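Long-range contacts in EDTA monooxygenase (EDTA-degrading bacterium BNC1, PDB 5DQP), which probably oxidises the chelator EDTA as a flavin-dependent monooxygenase of the luciferase-like family, working together with a partner flavin reductase: residues Met6-Trp11 / Phe381-Pro386; Ala42-Arg47 / Ala391-Val396. All coordinates share one frame; numbering follows the deposited sequence.

Contact 1: residues Met6-Trp11 / Phe381-Pro386; sequences MYLVSW and FVINAP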
loop_
_atom_site.group_PDB
_atom_site.type_symbol
_atom_site.label_atom_id
_atom_site.label_comp_id
_atom_site.label_asym_id
_atom_site.label_seq_id
_atom_site.Cartn_x
_atom_site.Cartn_y
_atom_site.Cartn_z
ATOM N N MET A 6 -11.049 -15.547 -23.365
ATOM C CA MET A 6 -9.805 -15.793 -22.640
ATOM C C MET A 6 -9.433 -14.594 -21.765
ATOM O O MET A 6 -9.538 -13.445 -22.205
ATOM C CB MET A 6 -8.681 -16.059 -23.653
ATOM C CG MET A 6 -7.304 -16.343 -23.067
ATOM S SD MET A 6 -6.071 -16.472 -24.376
ATOM C CE MET A 6 -6.767 -17.795 -25.382
ATOM N N TYR A 7 -8.971 -14.862 -20.543
ATOM C CA TYR A 7 -8.477 -13.809 -19.652
ATOM C C TYR A 7 -6.950 -13.831 -19.608
ATOM O O TYR A 7 -6.332 -14.890 -19.710
ATOM C CB TYR A 7 -9.041 -13.960 -18.229
ATOM C CG TYR A 7 -10.553 -13.945 -18.202
ATOM C CD1 TYR A 7 -11.252 -12.751 -18.187
ATOM C CD2 TYR A 7 -11.280 -15.136 -18.237
ATOM C CE1 TYR A 7 -12.645 -12.741 -18.200
ATOM C CE2 TYR A 7 -12.656 -15.134 -18.254
ATOM C CZ TYR A 7 -13.332 -13.932 -18.240
ATOM O OH TYR A 7 -14.699 -13.931 -18.244
ATOM N N LEU A 8 -6.344 -12.653 -19.460
ATOM C CA LEU A 8 -4.891 -12.520 -19.420
ATOM C C LEU A 8 -4.456 -11.621 -18.271
ATOM O O LEU A 8 -5.006 -10.531 -18.081
ATOM C CB LEU A 8 -4.355 -11.951 -20.740
ATOM C CG LEU A 8 -4.473 -12.827 -21.982
ATOM C CD1 LEU A 8 -3.983 -12.035 -23.165
ATOM C CD2 LEU A 8 -3.662 -14.149 -21.835
ATOM N N VAL A 9 -3.448 -12.064 -17.530
ATOM C CA VAL A 9 -2.869 -11.297 -16.432
ATOM C C VAL A 9 -1.362 -11.247 -16.629
ATOM O O VAL A 9 -0.757 -12.244 -17.034
ATOM C CB VAL A 9 -3.220 -11.934 -15.069
ATOM C CG1 VAL A 9 -2.481 -11.184 -13.917
ATOM C CG2 VAL A 9 -4.733 -11.964 -14.865
ATOM N N SER A 10 -0.744 -10.102 -16.332
ATOM C CA SER A 10 0.684 -9.913 -16.583
ATOM C C SER A 10 1.433 -9.679 -15.276
ATOM O O SER A 10 1.143 -8.713 -14.563
ATOM C CB SER A 10 0.938 -8.731 -17.525
ATOM O OG SER A 10 0.336 -7.524 -17.035
ATOM N N TRP A 11 2.382 -10.561 -14.964
ATOM C CA TRP A 11 3.300 -10.280 -13.871
ATOM C C TRP A 11 3.950 -8.931 -14.110
ATOM O O TRP A 11 4.302 -8.580 -15.241
ATOM C CB TRP A 11 4.410 -11.319 -13.761
ATOM C CG TRP A 11 4.052 -12.663 -13.319
ATOM C CD1 TRP A 11 3.247 -13.557 -13.965
ATOM C CD2 TRP A 11 4.564 -13.339 -12.163
ATOM N NE1 TRP A 11 3.200 -14.740 -13.265
ATOM C CE2 TRP A 11 4.001 -14.634 -12.156
ATOM C CE3 TRP A 11 5.439 -12.973 -11.129
ATOM C CZ2 TRP A 11 4.276 -15.565 -11.147
ATOM C CZ3 TRP A 11 5.715 -13.898 -10.132
ATOM C CH2 TRP A 11 5.133 -15.178 -10.146
ATOM N N PHE A 381 -4.544 -16.912 -18.837
ATOM C CA PHE A 381 -3.151 -17.169 -18.491
ATOM C C PHE A 381 -2.537 -15.995 -17.751
ATOM O O PHE A 381 -2.942 -14.848 -17.929
ATOM C CB PHE A 381 -2.299 -17.492 -19.741
ATOM C CG PHE A 381 -2.853 -18.641 -20.541
ATOM C CD1 PHE A 381 -3.824 -18.422 -21.508
ATOM C CD2 PHE A 381 -2.451 -19.935 -20.282
ATOM C CE1 PHE A 381 -4.354 -19.470 -22.226
ATOM C CE2 PHE A 381 -2.968 -20.985 -20.997
ATOM C CZ PHE A 381 -3.943 -20.741 -21.971
ATOM N N VAL A 382 -1.556 -16.313 -16.909
ATOM C CA VAL A 382 -0.659 -15.331 -16.313
ATOM C C VAL A 382 0.625 -15.335 -17.133
ATOM O O VAL A 382 1.324 -16.354 -17.200
ATOM C CB VAL A 382 -0.359 -15.641 -14.833
ATOM C CG1 VAL A 382 0.197 -14.393 -14.136
ATOM C CG2 VAL A 382 -1.601 -16.228 -14.071
ATOM N N ILE A 383 0.927 -14.197 -17.739
ATOM C CA ILE A 383 2.107 -13.993 -18.576
ATOM C C ILE A 383 3.231 -13.434 -17.709
ATOM O O ILE A 383 3.113 -12.334 -17.154
ATOM C CB ILE A 383 1.781 -13.023 -19.725
ATOM C CG1 ILE A 383 0.569 -13.509 -20.514
ATOM C CG2 ILE A 383 2.993 -12.780 -20.631
ATOM C CD1 ILE A 383 -0.344 -12.339 -20.935
ATOM N N ASN A 384 4.314 -14.183 -17.595
ATOM C CA ASN A 384 5.443 -13.845 -16.732
ATOM C C ASN A 384 6.594 -13.439 -17.655
ATOM O O ASN A 384 7.413 -14.267 -18.047
ATOM C CB ASN A 384 5.784 -15.049 -15.862
ATOM C CG ASN A 384 6.649 -14.711 -14.661
ATOM O OD1 ASN A 384 6.954 -13.542 -14.390
ATOM N ND2 ASN A 384 7.040 -15.754 -13.909
ATOM N N ALA A 385 6.662 -12.158 -17.989
ATOM C CA ALA A 385 7.599 -11.714 -19.025
ATOM C C ALA A 385 9.037 -11.877 -18.549
ATOM O O ALA A 385 9.362 -11.487 -17.417
ATOM C CB ALA A 385 7.323 -10.267 -19.421
ATOM N N PRO A 386 9.926 -12.449 -19.373
ATOM C CA PRO A 386 11.324 -12.616 -18.938
ATOM C C PRO A 386 12.045 -11.298 -18.730
ATOM O O PRO A 386 12.952 -11.224 -17.892
ATOM C CB PRO A 386 11.961 -13.428 -20.082
ATOM C CG PRO A 386 11.095 -13.185 -21.269
ATOM C CD PRO A 386 9.689 -13.001 -20.719
HETATM O O HOH W 1 4.756 -10.077 -17.498
#
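V9 is gripped on both its backbone polar atoms by the strand beside it: its N donates to F381 O at 2.9 Å, and its O takes I383 N at 2.7 Å in a nearly straight bond (N-H...O 167°). W11 N continues the series to I383 O, and F381 N reaches Y7 O at the other end, though the position of that oxygen is less sure. The strands run parallel, with V9 set opposite V382.

Beyond the last of these bonds a water bridges the two segments, donating to W11 O and to I383 O and accepting from A385 N at 2.9 Å. I383 O therefore serves both W11 N and the water.

The flat groups meet at the same end. N384 lays its amide over one face of the W11 indole, planes 15° apart, with N384 OD1 3.2 Å from W11 CG and N384 CB forming a CH-pi contact with the five-membered ring. CG of N384 stands anti to the backbone N (chi1 -163°), which brings the amide over the indole. W11 was modelled in two conformers, and this stack describes one of them. W11 NE1 bonds to S266, and F54 meets the indole edge-to-face.

Apolar contacts split between the sheet's faces. M6 SD sits at the edge of the F381 ring, 4.1 Å from F381 CE1, a Met-aromatic contact; on that side L8 CD2 touches I383 CD1 at 3.9 Å, toward helix 390-405. V9 and V382 lie side by side on the reverse, CG1 to CG1 4.2 Å, facing L264.

Here the first and last strands of a TIM barrel join and close it, with W11 at the C-terminal end of its strand, its side chain about 7 Å from that of T94, a residue predicted to bind FMN.

Contact 2: residues Ala42-Arg47 / Ala391-Val396; sequences AEIARR and ALEIFV
E393 CG lies at the edge of the R47 guanidinium, near its plane, 3.9 Å from R47 NH2, while V396 CG1 comes at the group obliquely. The E393 carboxylate is turned 70° from the guanidinium, and the opposite charges do not touch: R47 NH2 and E393 OE2 are 4.7 Å apart. R47 NH2 forms its salt bridge with D397 instead, one residue past V396. I44 CD1 also approaches the carboxylate, 3.9 Å from E393 OE1, the I44 and E393 side chains crossing at about a right angle.

These helices are neighbours on the outer layer of the TIM barrel, each following one of two adjacent strands, and they run almost parallel, 8° apart, with axes 9.3 Å from each other. The seam between them is apolar and centred on I44. Its CG2, anti to the backbone N, reaches E393 CA at 3.8 Å and V396 CG2 at 3.9 Å, with L392 CG slightly farther off. An alanine in place of I44 would strip away both branches and would probably open a gap between V396, L392 and the E393 chain. V396 also packs against backbone, its CG1 3.6 Å from I44 O. Deeper in, A45 CB faces L392 CD2 at 4.4 Å, and both side chains rest on S10 of strand 7-11.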
loop_
_atom_site.group_PDB
_atom_site.type_symbol
_atom_site.label_atom_id
_atom_site.label_comp_id
_atom_site.label_asym_id
_atom_site.label_seq_id
_atom_site.Cartn_x
_atom_site.Cartn_y
_atom_site.Cartn_z
ATOM N N ALA A 42 2.587 -0.994 -16.965
ATOM C CA ALA A 42 1.140 -1.090 -16.803
ATOM C C ALA A 42 0.421 -0.444 -17.983
ATOM O O ALA A 42 -0.640 -0.923 -18.392
ATOM C CB ALA A 42 0.693 -0.464 -15.473
ATOM N N GLU A 43 0.986 0.638 -18.535
ATOM C CA GLU A 43 0.408 1.274 -19.723
ATOM C C GLU A 43 0.557 0.389 -20.966
ATOM O O GLU A 43 -0.299 0.422 -21.858
ATOM C CB GLU A 43 1.052 2.644 -19.961
ATOM C CG GLU A 43 0.562 3.804 -19.051
ATOM C CD GLU A 43 -0.850 4.376 -19.397
ATOM O OE1 GLU A 43 -1.239 5.395 -18.769
ATOM O OE2 GLU A 43 -1.573 3.827 -20.275
ATOM N N ILE A 44 1.626 -0.408 -21.054
ATOM C CA ILE A 44 1.706 -1.392 -22.131
ATOM C C ILE A 44 0.604 -2.442 -21.980
ATOM O O ILE A 44 -0.084 -2.782 -22.947
ATOM C CB ILE A 44 3.106 -2.029 -22.176
ATOM C CG1 ILE A 44 4.124 -1.023 -22.733
ATOM C CG2 ILE A 44 3.098 -3.341 -22.994
ATOM C CD1 ILE A 44 5.580 -1.442 -22.461
ATOM N N ALA A 45 0.417 -2.975 -20.770
ATOM C CA ALA A 45 -0.646 -3.958 -20.573
ATOM C C ALA A 45 -2.018 -3.340 -20.834
ATOM O O ALA A 45 -2.904 -3.988 -21.405
ATOM C CB ALA A 45 -0.563 -4.546 -19.157
ATOM N N ARG A 46 -2.208 -2.079 -20.444
ATOM C CA ARG A 46 -3.484 -1.404 -20.700
ATOM C C ARG A 46 -3.766 -1.292 -22.194
ATOM O O ARG A 46 -4.891 -1.549 -22.647
ATOM C CB ARG A 46 -3.473 -0.018 -20.059
ATOM C CG ARG A 46 -4.806 0.732 -20.117
ATOM C CD ARG A 46 -4.561 2.210 -19.776
ATOM N NE ARG A 46 -5.631 3.050 -20.274
ATOM C CZ ARG A 46 -5.741 3.450 -21.536
ATOM N NH1 ARG A 46 -4.839 3.079 -22.441
ATOM N NH2 ARG A 46 -6.765 4.218 -21.891
ATOM N N ARG A 47 -2.747 -0.924 -22.975
ATOM C CA ARG A 47 -2.887 -0.867 -24.432
ATOM C C ARG A 47 -3.268 -2.230 -25.023
ATOM O O ARG A 47 -4.044 -2.291 -25.985
ATOM C CB ARG A 47 -1.594 -0.340 -25.064
ATOM C CG ARG A 47 -1.563 -0.445 -26.597
ATOM C CD ARG A 47 -0.310 0.204 -27.191
ATOM N NE ARG A 47 0.809 -0.737 -27.341
ATOM C CZ ARG A 47 1.965 -0.640 -26.695
ATOM N NH1 ARG A 47 2.179 0.365 -25.853
ATOM N NH2 ARG A 47 2.917 -1.541 -26.901
ATOM N N ALA A 391 9.755 -7.451 -22.993
ATOM C CA ALA A 391 9.101 -8.682 -23.453
ATOM C C ALA A 391 7.592 -8.604 -23.319
ATOM O O ALA A 391 6.869 -9.232 -24.098
ATOM C CB ALA A 391 9.612 -9.912 -22.709
ATOM N N LEU A 392 7.085 -7.829 -22.364
ATOM C CA LEU A 392 5.645 -7.639 -22.347
ATOM C C LEU A 392 5.216 -6.798 -23.535
ATOM O O LEU A 392 4.138 -7.012 -24.090
ATOM C CB LEU A 392 5.200 -7.008 -21.031
ATOM C CG LEU A 392 3.709 -6.837 -20.774
ATOM C CD1 LEU A 392 3.046 -8.209 -20.832
ATOM C CD2 LEU A 392 3.555 -6.191 -19.396
ATOM N N GLU A 393 6.046 -5.845 -23.942
ATOM C CA GLU A 393 5.733 -5.049 -25.127
ATOM C C GLU A 393 5.615 -5.941 -26.370
ATOM O O GLU A 393 4.680 -5.797 -27.174
ATOM C CB GLU A 393 6.808 -3.963 -25.282
ATOM C CG GLU A 393 6.569 -2.900 -26.357
ATOM C CD GLU A 393 7.531 -1.698 -26.230
ATOM O OE1 GLU A 393 8.304 -1.608 -25.233
ATOM O OE2 GLU A 393 7.514 -0.837 -27.142
ATOM N N ILE A 394 6.531 -6.899 -26.517
ATOM C CA ILE A 394 6.444 -7.877 -27.604
ATOM C C ILE A 394 5.152 -8.681 -27.503
ATOM O O ILE A 394 4.463 -8.902 -28.505
ATOM C CB ILE A 394 7.673 -8.808 -27.582
ATOM C CG1 ILE A 394 8.957 -8.008 -27.783
ATOM C CG2 ILE A 394 7.565 -9.902 -28.659
ATOM C CD1 ILE A 394 9.021 -7.288 -29.109
ATOM N N PHE A 395 4.846 -9.210 -26.313
ATOM C CA PHE A 395 3.616 -9.979 -26.170
ATOM C C PHE A 395 2.396 -9.135 -26.556
ATOM O O PHE A 395 1.564 -9.553 -27.371
ATOM C CB PHE A 395 3.484 -10.513 -24.742
ATOM C CG PHE A 395 2.361 -11.485 -24.582
ATOM C CD1 PHE A 395 1.067 -11.035 -24.374
ATOM C CD2 PHE A 395 2.586 -12.851 -24.700
ATOM C CE1 PHE A 395 0.010 -11.917 -24.257
ATOM C CE2 PHE A 395 1.554 -13.741 -24.574
ATOM C CZ PHE A 395 0.250 -13.271 -24.352
ATOM N N VAL A 396 2.300 -7.920 -26.022
ATOM C CA VAL A 396 1.140 -7.071 -26.302
ATOM C C VAL A 396 1.100 -6.630 -27.771
ATOM O O VAL A 396 0.023 -6.485 -28.363
ATOM C CB VAL A 396 1.141 -5.851 -25.357
ATOM C CG1 VAL A 396 0.254 -4.737 -25.935
ATOM C CG2 VAL A 396 0.696 -6.241 -23.944
#

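How the contacts relate
Both contacts belong to the same seam of the barrel, where its first and last strands meet, but a layer apart: contact 1 joins strands 7-11 and 380-383 in the wall, and contact 2 joins the helices that follow them in the chain. Their centres are 10 Å apart, and they touch directly, I383 CD1 lying 3.4 Å from F395 CE1 and S10 OG 3.8 Å from A45 CB. Contact 1, nearer the middle of the chain, is tied by backbone hydrogen bonds and ends at an amide-indole stack near the predicted flavin site. Contact 2, farther out, depends on aliphatic packing and grades from buried I44 to the exposed, charged R47, away from that site.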